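PDB 3AY8: glutathione S-transferase, which probably transfers glutathione to electrophilic compounds, working as a homodimer with the cytosolic glutathione transferase fold. Local coordinates for residues Arg16-Ala21 against Thr161-Ala165; Leu134-Ser139 against Trp175-Phe180; Tyr164-Ser169 against Asn199-Ala203; Ile170-Gly174 against Phe206-Lys211. All blocks are in the same frame, centred on the assembly; numbering follows the deposited sequence.

In the fold
Three of the four contacts follow helix 158-173 along its length. Contact 1 sets its first half against helix 13-25. Contacts 3 and 4 then run down its pairing with helix 196-213, their centres about 10 Å apart. Contacts 1 and 3 have centres about 8 Å apart and share Tyr-164 and Ala-165. Arg-16 ties them, through Ser-169 OG and Asn-199 OD1. Contact 2 lies near the periphery, its centre about 20 Å from that of contact 1. It meets contact 4 where Ile-170 packs on Trp-175 and Leu-134. Of the four, contact 1 is the one that joins the N-terminal and C-terminal domains, whose cleft holds the active site in cytosolic glutathione transferases.

Contact 1: Arg16-Ala21 against Thr161-Ala165; sequences RGALLA and TSIYA
Helices 16-21 and 161-165 run roughly antiparallel, at 142° between their directions, and come closest where the CA atoms of Gly-17 and Ser-162 are 4.4 Å apart. The glycine suits this spot, because a CB on it would point at the other helix and press on Ala-165. The methyl CB of Ala-165 instead comes within 3.4 Å of Gly-17 N. One turn on, Leu-20 CB lies 3.7 Å from Thr-161 CB. Leu-20 CD1 reaches on to Tyr-164 CD2, at 3.7 Å, and the two side chains cross at about a right angle. The Arg-16 chain bends at chi3 (-81°) and brings its guanidinium back to the partner helix. Arg-16 NH2 donates to Ala-165 O at 3.2 Å, with an angle of 150° at the hydrogen. The same group also serves Pro-10 O through NE, Val-11 O and Ser-169 OG through NH1, and Asn-199 OD1 through NH2. A methionine in place of Arg-16 would probably leave Ala-165 O, Asn-199 OD1 and the carbonyls of Pro-10 and Val-11 without their shared donor. On the other flank a water donates to Gly-17 O at 2.8 Å and to Thr-161 OG1 at 2.7 Å. Thr-161 OG1 is also bonded to Ile-158 O. This is the interface between the thioredoxin-like N-terminal domain and the all-helical C-terminal domain, a hallmark of cytosolic glutathione transferases.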
loop_
_atom_site.group_PDB
_atom_site.type_symbol
_atom_site.label_atom_id
_atom_site.label_comp_id
_atom_site.label_asym_id
_atom_site.label_seq_id
_atom_site.Cartn_x
_atom_site.Cartn_y
_atom_site.Cartn_z
ATOM N N ARG A 16 13.555 0.265 -7.060
ATOM C CA ARG A 16 14.757 0.095 -6.249
ATOM C C ARG A 16 14.512 -0.776 -5.014
ATOM O O ARG A 16 15.384 -1.546 -4.619
ATOM C CB ARG A 16 15.373 1.450 -5.873
ATOM C CG ARG A 16 16.303 2.013 -6.967
ATOM C CD ARG A 16 16.940 3.345 -6.557
ATOM N NE ARG A 16 16.041 4.491 -6.760
ATOM C CZ ARG A 16 15.378 5.109 -5.781
ATOM N NH1 ARG A 16 14.573 6.131 -6.056
ATOM N NH2 ARG A 16 15.527 4.716 -4.522
ATOM N N GLY A 17 13.312 -0.674 -4.436
ATOM C CA GLY A 17 12.936 -1.488 -3.272
ATOM C C GLY A 17 12.863 -2.974 -3.587
ATOM O O GLY A 17 13.250 -3.817 -2.769
ATOM N N ALA A 18 12.353 -3.296 -4.767
ATOM C CA ALA A 18 12.316 -4.689 -5.235
ATOM C C ALA A 18 13.732 -5.242 -5.444
ATOM O O ALA A 18 14.024 -6.376 -5.033
ATOM C CB ALA A 18 11.495 -4.797 -6.521
ATOM N N LEU A 19 14.614 -4.453 -6.064
ATOM C CA LEU A 19 16.003 -4.904 -6.284
ATOM C C LEU A 19 16.764 -5.049 -4.968
ATOM O O LEU A 19 17.475 -6.044 -4.746
ATOM C CB LEU A 19 16.744 -3.991 -7.279
ATOM C CG LEU A 19 18.199 -4.366 -7.617
ATOM C CD1 LEU A 19 18.350 -5.786 -8.150
ATOM C CD2 LEU A 19 18.830 -3.359 -8.593
ATOM N N LEU A 20 16.590 -4.079 -4.071
ATOM C CA LEU A 20 17.202 -4.161 -2.753
ATOM C C LEU A 20 16.827 -5.446 -2.018
ATOM O O LEU A 20 17.653 -6.012 -1.299
ATOM C CB LEU A 20 16.822 -2.942 -1.904
ATOM C CG LEU A 20 17.649 -1.654 -2.068
ATOM C CD1 LEU A 20 16.910 -0.478 -1.440
ATOM C CD2 LEU A 20 19.055 -1.784 -1.449
ATOM N N ALA A 21 15.572 -5.880 -2.162
ATOM C CA ALA A 21 15.122 -7.138 -1.549
ATOM C C ALA A 21 15.867 -8.322 -2.172
ATOM O O ALA A 21 16.319 -9.213 -1.457
ATOM C CB ALA A 21 13.615 -7.318 -1.712
ATOM N N THR A 161 14.274 -2.637 3.375
ATOM C CA THR A 161 14.668 -2.404 1.983
ATOM C C THR A 161 13.662 -1.505 1.243
ATOM O O THR A 161 14.062 -0.586 0.537
ATOM C CB THR A 161 14.973 -3.708 1.224
ATOM O OG1 THR A 161 13.933 -4.655 1.454
ATOM C CG2 THR A 161 16.311 -4.309 1.722
ATOM N N SER A 162 12.361 -1.745 1.440
ATOM C CA SER A 162 11.329 -0.926 0.793
ATOM C C SER A 162 11.313 0.513 1.322
ATOM O O SER A 162 11.285 1.474 0.547
ATOM C CB SER A 162 9.947 -1.571 0.975
ATOM O OG SER A 162 9.828 -2.729 0.149
ATOM N N ILE A 163 11.311 0.657 2.647
ATOM C CA ILE A 163 11.262 1.978 3.270
ATOM C C ILE A 163 12.567 2.759 3.012
ATOM O O ILE A 163 12.537 3.960 2.798
ATOM C CB ILE A 163 10.880 1.878 4.777
ATOM C CG1 ILE A 163 9.450 1.308 4.900
ATOM C CG2 ILE A 163 10.945 3.236 5.454
ATOM C CD1 ILE A 163 8.951 1.082 6.356
ATOM N N TYR A 164 13.698 2.058 2.970
ATOM C CA TYR A 164 14.956 2.678 2.555
ATOM C C TYR A 164 14.888 3.207 1.104
ATOM O O TYR A 164 15.325 4.332 0.825
ATOM C CB TYR A 164 16.135 1.721 2.788
ATOM C CG TYR A 164 17.468 2.182 2.238
ATOM C CD1 TYR A 164 17.917 3.497 2.436
ATOM C CD2 TYR A 164 18.302 1.288 1.549
ATOM C CE1 TYR A 164 19.136 3.925 1.933
ATOM C CE2 TYR A 164 19.540 1.698 1.054
ATOM C CZ TYR A 164 19.944 3.028 1.244
ATOM O OH TYR A 164 21.161 3.455 0.773
ATOM N N ALA A 165 14.315 2.423 0.192
ATOM C CA ALA A 165 14.159 2.874 -1.196
ATOM C C ALA A 165 13.324 4.154 -1.270
ATOM O O ALA A 165 13.653 5.093 -2.017
ATOM C CB ALA A 165 13.544 1.767 -2.068
HETATM O O HOH W 1 11.976 -4.508 -0.414
#

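Contact 2: Leu134-Ser139 against Trp175-Phe180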
loop_
_atom_site.group_PDB
_atom_site.type_symbol
_atom_site.label_atom_id
_atom_site.label_comp_id
_atom_site.label_asym_id
_atom_site.label_seq_id
_atom_site.Cartn_x
_atom_site.Cartn_y
_atom_site.Cartn_z
ATOM N N LEU A 134 3.762 14.825 4.417
ATOM C CA LEU A 134 4.892 13.915 4.447
ATOM C C LEU A 134 5.574 13.902 5.824
ATOM O O LEU A 134 5.889 12.846 6.343
ATOM C CB LEU A 134 5.919 14.236 3.344
ATOM C CG LEU A 134 7.190 13.365 3.346
ATOM C CD1 LEU A 134 6.892 11.850 3.266
ATOM C CD2 LEU A 134 8.162 13.782 2.234
ATOM N N ASN A 135 5.796 15.081 6.399
ATOM C CA ASN A 135 6.428 15.181 7.716
ATOM C C ASN A 135 5.658 14.459 8.825
ATOM O O ASN A 135 6.262 13.863 9.709
ATOM C CB ASN A 135 6.723 16.653 8.063
ATOM C CG ASN A 135 8.031 17.152 7.439
ATOM O OD1 ASN A 135 8.216 18.356 7.206
ATOM N ND2 ASN A 135 8.942 16.236 7.174
ATOM N N SER A 136 4.325 14.454 8.744
ATOM C CA SER A 136 3.513 13.681 9.677
ATOM C C SER A 136 3.768 12.161 9.552
ATOM O O SER A 136 3.811 11.425 10.563
ATOM C CB SER A 136 2.027 14.000 9.457
ATOM O OG SER A 136 1.218 13.033 10.105
ATOM N N THR A 137 3.944 11.699 8.314
ATOM C CA THR A 137 4.280 10.296 8.058
ATOM C C THR A 137 5.709 9.993 8.493
ATOM O O THR A 137 5.969 8.944 9.088
ATOM C CB THR A 137 4.010 9.921 6.585
ATOM O OG1 THR A 137 2.592 9.853 6.411
ATOM C CG2 THR A 137 4.621 8.543 6.230
ATOM N N LEU A 138 6.628 10.936 8.257
ATOM C CA LEU A 138 7.997 10.760 8.773
ATOM C C LEU A 138 8.046 10.641 10.294
ATOM O O LEU A 138 8.857 9.893 10.846
ATOM C CB LEU A 138 8.927 11.887 8.296
ATOM C CG LEU A 138 9.149 11.981 6.775
ATOM C CD1 LEU A 138 10.219 13.022 6.454
ATOM C CD2 LEU A 138 9.505 10.605 6.179
ATOM N N SER A 139 7.189 11.400 10.973
ATOM C CA SER A 139 7.150 11.372 12.430
ATOM C C SER A 139 6.776 9.988 12.962
ATOM O O SER A 139 7.344 9.521 13.940
ATOM C CB SER A 139 6.189 12.442 12.964
ATOM O OG SER A 139 6.160 12.387 14.376
ATOM N N TRP A 175 15.551 16.774 1.922
ATOM C CA TRP A 175 14.527 16.889 2.942
ATOM C C TRP A 175 15.241 17.065 4.270
ATOM O O TRP A 175 16.261 16.418 4.517
ATOM C CB TRP A 175 13.621 15.659 2.970
ATOM C CG TRP A 175 12.260 15.970 3.508
ATOM C CD1 TRP A 175 11.814 15.763 4.779
ATOM C CD2 TRP A 175 11.170 16.571 2.791
ATOM N NE1 TRP A 175 10.509 16.189 4.899
ATOM C CE2 TRP A 175 10.090 16.690 3.695
ATOM C CE3 TRP A 175 11.000 17.010 1.470
ATOM C CZ2 TRP A 175 8.847 17.235 3.320
ATOM C CZ3 TRP A 175 9.772 17.557 1.095
ATOM C CH2 TRP A 175 8.709 17.661 2.018
ATOM N N ASP A 176 14.705 17.958 5.093
ATOM C CA ASP A 176 15.212 18.226 6.438
ATOM C C ASP A 176 14.552 17.228 7.395
ATOM O O ASP A 176 13.364 17.331 7.685
ATOM C CB ASP A 176 14.897 19.700 6.813
ATOM C CG ASP A 176 15.176 20.037 8.290
ATOM O OD1 ASP A 176 15.895 19.275 8.976
ATOM O OD2 ASP A 176 14.650 21.092 8.760
ATOM N N ILE A 177 15.333 16.256 7.861
ATOM C CA ILE A 177 14.877 15.270 8.847
ATOM C C ILE A 177 15.557 15.470 10.229
ATOM O O ILE A 177 15.592 14.556 11.053
ATOM C CB ILE A 177 15.060 13.793 8.336
ATOM C CG1 ILE A 177 16.538 13.470 8.068
ATOM C CG2 ILE A 177 14.185 13.516 7.087
ATOM C CD1 ILE A 177 16.834 11.987 7.984
ATOM N N SER A 178 16.079 16.676 10.481
ATOM C CA SER A 178 16.710 16.993 11.778
ATOM C C SER A 178 15.757 16.733 12.949
ATOM O O SER A 178 16.197 16.388 14.045
ATOM C CB SER A 178 17.213 18.443 11.809
ATOM O OG SER A 178 16.138 19.364 11.682
ATOM N N SER A 179 14.456 16.877 12.706
ATOM C CA SER A 179 13.436 16.590 13.713
ATOM C C SER A 179 13.278 15.088 13.995
ATOM O O SER A 179 12.564 14.695 14.919
ATOM C CB SER A 179 12.089 17.170 13.279
ATOM O OG SER A 179 12.086 18.590 13.297
ATOM N N PHE A 180 13.938 14.242 13.201
ATOM C CA PHE A 180 13.768 12.796 13.340
ATOM C C PHE A 180 15.082 12.048 13.533
ATOM O O PHE A 180 15.577 11.406 12.598
ATOM C CB PHE A 180 12.967 12.230 12.157
ATOM C CG PHE A 180 11.773 13.061 11.779
ATOM C CD1 PHE A 180 10.715 13.242 12.674
ATOM C CD2 PHE A 180 11.697 13.658 10.522
ATOM C CE1 PHE A 180 9.608 14.014 12.321
ATOM C CE2 PHE A 180 10.598 14.426 10.157
ATOM C CZ PHE A 180 9.549 14.609 11.060
#
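Two aromatic rings from one irregular loop, Trp-175 and Phe-180, lie against a single face of helix 134-139. Leu-134 sends CD2 over one face of the indole. Leu-134 CD2 sits 3.8 Å from the centroid of the six-membered ring of Trp-175 and 15° off its normal, a CH-pi contact. The leucine CG stands anti to the backbone N (chi1 177°), which brings CD2 over the ring. Leu-138 CD1 approaches the five-membered ring obliquely, 3.6 Å from Trp-175 CD1. Leu-138 CD1 also touches Ile-177 CG2 at 4.0 Å. The side chain of Asn-135 lies beside the nitrogen edge of the indole. Phe-180 packs on the later residues of the segment, Leu-138 and Ser-139. Phe-180 CE2 is 3.6 Å from Leu-138 CB, and Phe-180 CE1 is 3.6 Å from Ser-139 CA. The backbone carbon of Leu-138 lies over the centre of one face of this ring. Between the aromatics the loop turns away from the helix. Asp-176 OD1 accepts from Ser-178 N at 3.0 Å in an Asx turn, and also from Ser-178 OG. A type I turn then leads from Ile-177 to Phe-180, which occupies the N-cap position of helix 181-190. With a serine instead of Trp-175, Leu-134 CD2 would probably lose the ring face it rests on and Leu-138 CD1 its apolar neighbour, and a gap would open beside Ile-170. The chemistry is thus divided: mainly apolar groups hold the loop to helix 128-147, while its polar turn residues, Asp-176 and Ser-178, remain exposed at the surface.

Contact 3: Tyr164-Ser169 against Asn199-Ala203; sequences YASMSS and NEDGA
Ser-168 OG is the meeting point of several groups. Asn-199 ND2 donates to Ser-168 OG from the other helix at 3.0 Å, nearly straight at 169° and with the oxygen close to the amide plane. On its own helix Ser-168 OG lies 2.9 Å from Tyr-164 O and 3.1 Å from Ala-165 O, and its proton could go to either. A chi1 of 63° places OG between the backbone N and the carbonyl carbon, within range of both. Asn-199 ND2 also stands 3.3 Å above one face of the Tyr-164 ring, offset toward the rim. At the edge of that ring Tyr-164 OH donates to Glu-200 OE2 over 2.5 Å, on the lone pair away from the other carboxylate oxygen. A phenol donor here would probably favour the ionised form of Glu-200. A water links Ser-168 O to Glu-200 OE1. One turn after Asn-199, Ala-203 CB packs 3.6 Å from Ser-168 O. The two helices cross at 42°, their axes 9.3 Å apart at the closest. Helix 181-190 lines Tyr-164 with Trp-186, Ile-187 and Cys-190. Helix 13-25 brings Leu-20 and Arg-16 to the pair, and helix 90-120 lies along Ser-166.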
loop_
_atom_site.group_PDB
_atom_site.type_symbol
_atom_site.label_atom_id
_atom_site.label_comp_id
_atom_site.label_asym_id
_atom_site.label_seq_id
_atom_site.Cartn_x
_atom_site.Cartn_y
_atom_site.Cartn_z
ATOM N N TYR A 164 13.698 2.058 2.970
ATOM C CA TYR A 164 14.956 2.678 2.555
ATOM C C TYR A 164 14.888 3.207 1.104
ATOM O O TYR A 164 15.325 4.332 0.825
ATOM C CB TYR A 164 16.135 1.721 2.788
ATOM C CG TYR A 164 17.468 2.182 2.238
ATOM C CD1 TYR A 164 17.917 3.497 2.436
ATOM C CD2 TYR A 164 18.302 1.288 1.549
ATOM C CE1 TYR A 164 19.136 3.925 1.933
ATOM C CE2 TYR A 164 19.540 1.698 1.054
ATOM C CZ TYR A 164 19.944 3.028 1.244
ATOM O OH TYR A 164 21.161 3.455 0.773
ATOM N N ALA A 165 14.315 2.423 0.192
ATOM C CA ALA A 165 14.159 2.874 -1.196
ATOM C C ALA A 165 13.324 4.154 -1.270
ATOM O O ALA A 165 13.653 5.093 -2.017
ATOM C CB ALA A 165 13.544 1.767 -2.068
ATOM N N SER A 166 12.251 4.195 -0.479
ATOM C CA SER A 166 11.404 5.383 -0.404
ATOM C C SER A 166 12.152 6.589 0.196
ATOM O O SER A 166 12.224 7.662 -0.429
ATOM C CB SER A 166 10.147 5.077 0.414
ATOM O OG SER A 166 9.287 4.181 -0.278
ATOM N N MET A 167 12.701 6.401 1.397
ATOM C CA MET A 167 13.401 7.473 2.127
ATOM C C MET A 167 14.608 8.028 1.366
ATOM O O MET A 167 14.833 9.230 1.352
ATOM C CB MET A 167 13.856 6.986 3.516
ATOM C CG MET A 167 12.753 6.926 4.545
ATOM S SD MET A 167 11.840 8.473 4.707
ATOM C CE MET A 167 13.129 9.691 5.064
ATOM N N SER A 168 15.378 7.154 0.732
ATOM C CA SER A 168 16.531 7.609 -0.063
ATOM C C SER A 168 16.093 8.511 -1.224
ATOM O O SER A 168 16.814 9.444 -1.600
ATOM C CB SER A 168 17.375 6.420 -0.543
ATOM O OG SER A 168 16.641 5.566 -1.404
ATOM N N SER A 169 14.900 8.255 -1.761
ATOM C CA SER A 169 14.319 9.067 -2.826
ATOM C C SER A 169 14.075 10.528 -2.403
ATOM O O SER A 169 14.531 11.457 -3.081
ATOM C CB SER A 169 13.008 8.439 -3.305
ATOM O OG SER A 169 13.211 7.079 -3.655
ATOM N N ASN A 199 21.385 1.382 -4.879
ATOM C CA ASN A 199 20.178 2.161 -4.579
ATOM C C ASN A 199 20.440 3.661 -4.533
ATOM O O ASN A 199 19.685 4.452 -5.107
ATOM C CB ASN A 199 19.551 1.724 -3.261
ATOM C CG ASN A 199 18.430 2.649 -2.840
ATOM O OD1 ASN A 199 17.365 2.647 -3.434
ATOM N ND2 ASN A 199 18.699 3.496 -1.861
ATOM N N GLU A 200 21.511 4.047 -3.845
ATOM C CA GLU A 200 21.872 5.464 -3.700
ATOM C C GLU A 200 22.094 6.155 -5.041
ATOM O O GLU A 200 21.731 7.330 -5.220
ATOM C CB GLU A 200 23.116 5.607 -2.812
ATOM C CG GLU A 200 22.876 5.274 -1.339
ATOM C CD GLU A 200 21.973 6.293 -0.641
ATOM O OE1 GLU A 200 21.918 7.450 -1.100
ATOM O OE2 GLU A 200 21.317 5.943 0.363
ATOM N N ASP A 201 22.673 5.430 -6.000
ATOM C CA ASP A 201 22.917 5.995 -7.336
ATOM C C ASP A 201 21.613 6.293 -8.067
ATOM O O ASP A 201 21.470 7.356 -8.683
ATOM C CB ASP A 201 23.802 5.062 -8.180
ATOM C CG ASP A 201 25.256 5.098 -7.752
ATOM O OD1 ASP A 201 25.749 6.194 -7.412
ATOM O OD2 ASP A 201 25.908 4.035 -7.738
ATOM N N GLY A 202 20.663 5.354 -8.014
ATOM C CA GLY A 202 19.346 5.572 -8.632
ATOM C C GLY A 202 18.555 6.679 -7.938
ATOM O O GLY A 202 17.883 7.488 -8.595
ATOM N N ALA A 203 18.616 6.699 -6.607
ATOM C CA ALA A 203 17.971 7.754 -5.813
ATOM C C ALA A 203 18.520 9.136 -6.185
ATOM O O ALA A 203 17.763 10.086 -6.336
ATOM C CB ALA A 203 18.143 7.482 -4.304
HETATM O O HOH W 2 19.434 9.478 -0.837
#

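Contact 4: Ile170-Gly174 against Phe206-Lys211; sequences ILAVG and FGDAVK
Val-173 has CG1 anti to its backbone nitrogen (chi1 176°), and this sets both methyls against the partner helix. Val-173 CG1 meets Val-210 CG1 at 3.8 Å. Val-173 CG2 sits between Val-210 and Phe-206, 3.7 Å from Phe-206 CE2. The contact pairs helix 158-173 with helix 196-213, near its C-terminal end, in the all-helical domain of the glutathione transferase fold. A chi1 of 173° carries the Phe-206 ring toward Val-173, whose CG2 meets it obliquely. Val-210 CG2 rests over one face of the ring. Ile-118 and Leu-119 of helix 90-120 touch Val-210 as well, so the valine is part of a three-helix core. The backbones come very close at Gly-207, whose CA is 4.1 Å from Val-173 CA. A CB there would run into Ala-172 O, so the position calls for glycine. Gly-174 then leaves the helix with positive phi. Lys-211 has two modelled conformers. In one, Lys-211 NZ donates to Ala-172 O at 2.9 Å, nearly in line with the carbonyl bond; the other makes this bond less certain. A water also donates to this oxygen, 2.7 Å from Ala-172 O, and the same water donates to Asp-208 OD1 at 3.3 Å.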
loop_
_atom_site.group_PDB
_atom_site.type_symbol
_atom_site.label_atom_id
_atom_site.label_comp_id
_atom_site.label_asym_id
_atom_site.label_seq_id
_atom_site.Cartn_x
_atom_site.Cartn_y
_atom_site.Cartn_z
ATOM N N ILE A 170 13.371 10.735 -1.282
ATOM C CA ILE A 170 13.079 12.093 -0.840
ATOM C C ILE A 170 14.343 12.768 -0.274
ATOM O O ILE A 170 14.550 13.965 -0.481
ATOM C CB ILE A 170 11.869 12.159 0.147
ATOM C CG1 ILE A 170 11.289 13.586 0.227
ATOM C CG2 ILE A 170 12.243 11.602 1.542
ATOM C CD1 ILE A 170 10.675 14.136 -1.098
ATOM N N LEU A 171 15.189 11.998 0.416
ATOM C CA LEU A 171 16.439 12.537 0.937
ATOM C C LEU A 171 17.348 13.048 -0.194
ATOM O O LEU A 171 18.058 14.033 -0.005
ATOM C CB LEU A 171 17.181 11.525 1.832
ATOM C CG LEU A 171 16.553 11.219 3.198
ATOM C CD1 LEU A 171 17.309 10.104 3.937
ATOM C CD2 LEU A 171 16.448 12.476 4.074
ATOM N N ALA A 172 17.311 12.399 -1.359
ATOM C CA ALA A 172 18.113 12.846 -2.509
ATOM C C ALA A 172 17.541 14.108 -3.161
ATOM O O ALA A 172 18.281 14.881 -3.776
ATOM C CB ALA A 172 18.279 11.734 -3.535
ATOM N N VAL A 173 16.226 14.299 -3.037
ATOM C CA VAL A 173 15.586 15.558 -3.417
ATOM C C VAL A 173 16.060 16.664 -2.463
ATOM O O VAL A 173 16.259 17.803 -2.871
ATOM C CB VAL A 173 14.029 15.460 -3.407
ATOM C CG1 VAL A 173 13.390 16.815 -3.713
ATOM C CG2 VAL A 173 13.541 14.435 -4.434
ATOM N N GLY A 174 16.279 16.304 -1.202
ATOM C CA GLY A 174 16.627 17.274 -0.174
ATOM C C GLY A 174 15.447 17.411 0.768
ATOM O O GLY A 174 14.441 18.059 0.447
ATOM N N PHE A 206 17.015 10.212 -9.392
ATOM C CA PHE A 206 15.648 10.672 -9.073
ATOM C C PHE A 206 15.719 12.080 -8.478
ATOM O O PHE A 206 15.041 12.998 -8.954
ATOM C CB PHE A 206 14.949 9.705 -8.094
ATOM C CG PHE A 206 13.604 10.192 -7.586
ATOM C CD1 PHE A 206 12.438 9.978 -8.334
ATOM C CD2 PHE A 206 13.499 10.843 -6.349
ATOM C CE1 PHE A 206 11.178 10.413 -7.856
ATOM C CE2 PHE A 206 12.259 11.286 -5.864
ATOM C CZ PHE A 206 11.098 11.078 -6.617
ATOM N N GLY A 207 16.553 12.237 -7.452
ATOM C CA GLY A 207 16.724 13.517 -6.764
ATOM C C GLY A 207 17.116 14.645 -7.703
ATOM O O GLY A 207 16.521 15.718 -7.663
ATOM N N ASP A 208 18.108 14.396 -8.559
ATOM C CA ASP A 208 18.563 15.405 -9.527
ATOM C C ASP A 208 17.443 15.851 -10.472
ATOM O O ASP A 208 17.280 17.045 -10.726
ATOM C CB ASP A 208 19.766 14.899 -10.330
ATOM C CG ASP A 208 21.038 14.762 -9.484
ATOM O OD1 ASP A 208 21.047 15.166 -8.304
ATOM O OD2 ASP A 208 22.040 14.232 -10.005
ATOM N N ALA A 209 16.664 14.901 -10.978
ATOM C CA ALA A 209 15.568 15.226 -11.890
ATOM C C ALA A 209 14.480 16.079 -11.221
ATOM O O ALA A 209 13.906 16.973 -11.856
ATOM C CB ALA A 209 14.982 13.960 -12.509
ATOM N N VAL A 210 14.206 15.819 -9.942
ATOM C CA VAL A 210 13.264 16.659 -9.192
ATOM C C VAL A 210 13.813 18.089 -8.959
ATOM O O VAL A 210 13.129 19.067 -9.260
ATOM C CB VAL A 210 12.807 16.000 -7.850
ATOM C CG1 VAL A 210 11.780 16.874 -7.135
ATOM C CG2 VAL A 210 12.222 14.590 -8.102
ATOM N N LYS A 211 15.032 18.172 -8.426
ATOM C CA LYS A 211 15.671 19.453 -8.124
ATOM C C LYS A 211 15.692 20.333 -9.358
ATOM O O LYS A 211 15.382 21.523 -9.287
ATOM C CB LYS A 211 17.104 19.246 -7.634
ATOM C CG LYS A 211 17.230 18.724 -6.223
ATOM C CD LYS A 211 18.623 18.154 -6.022
ATOM C CE LYS A 211 18.968 18.070 -4.566
ATOM N NZ LYS A 211 20.035 17.074 -4.320
HETATM O O HOH W 3 20.365 14.104 -5.279
#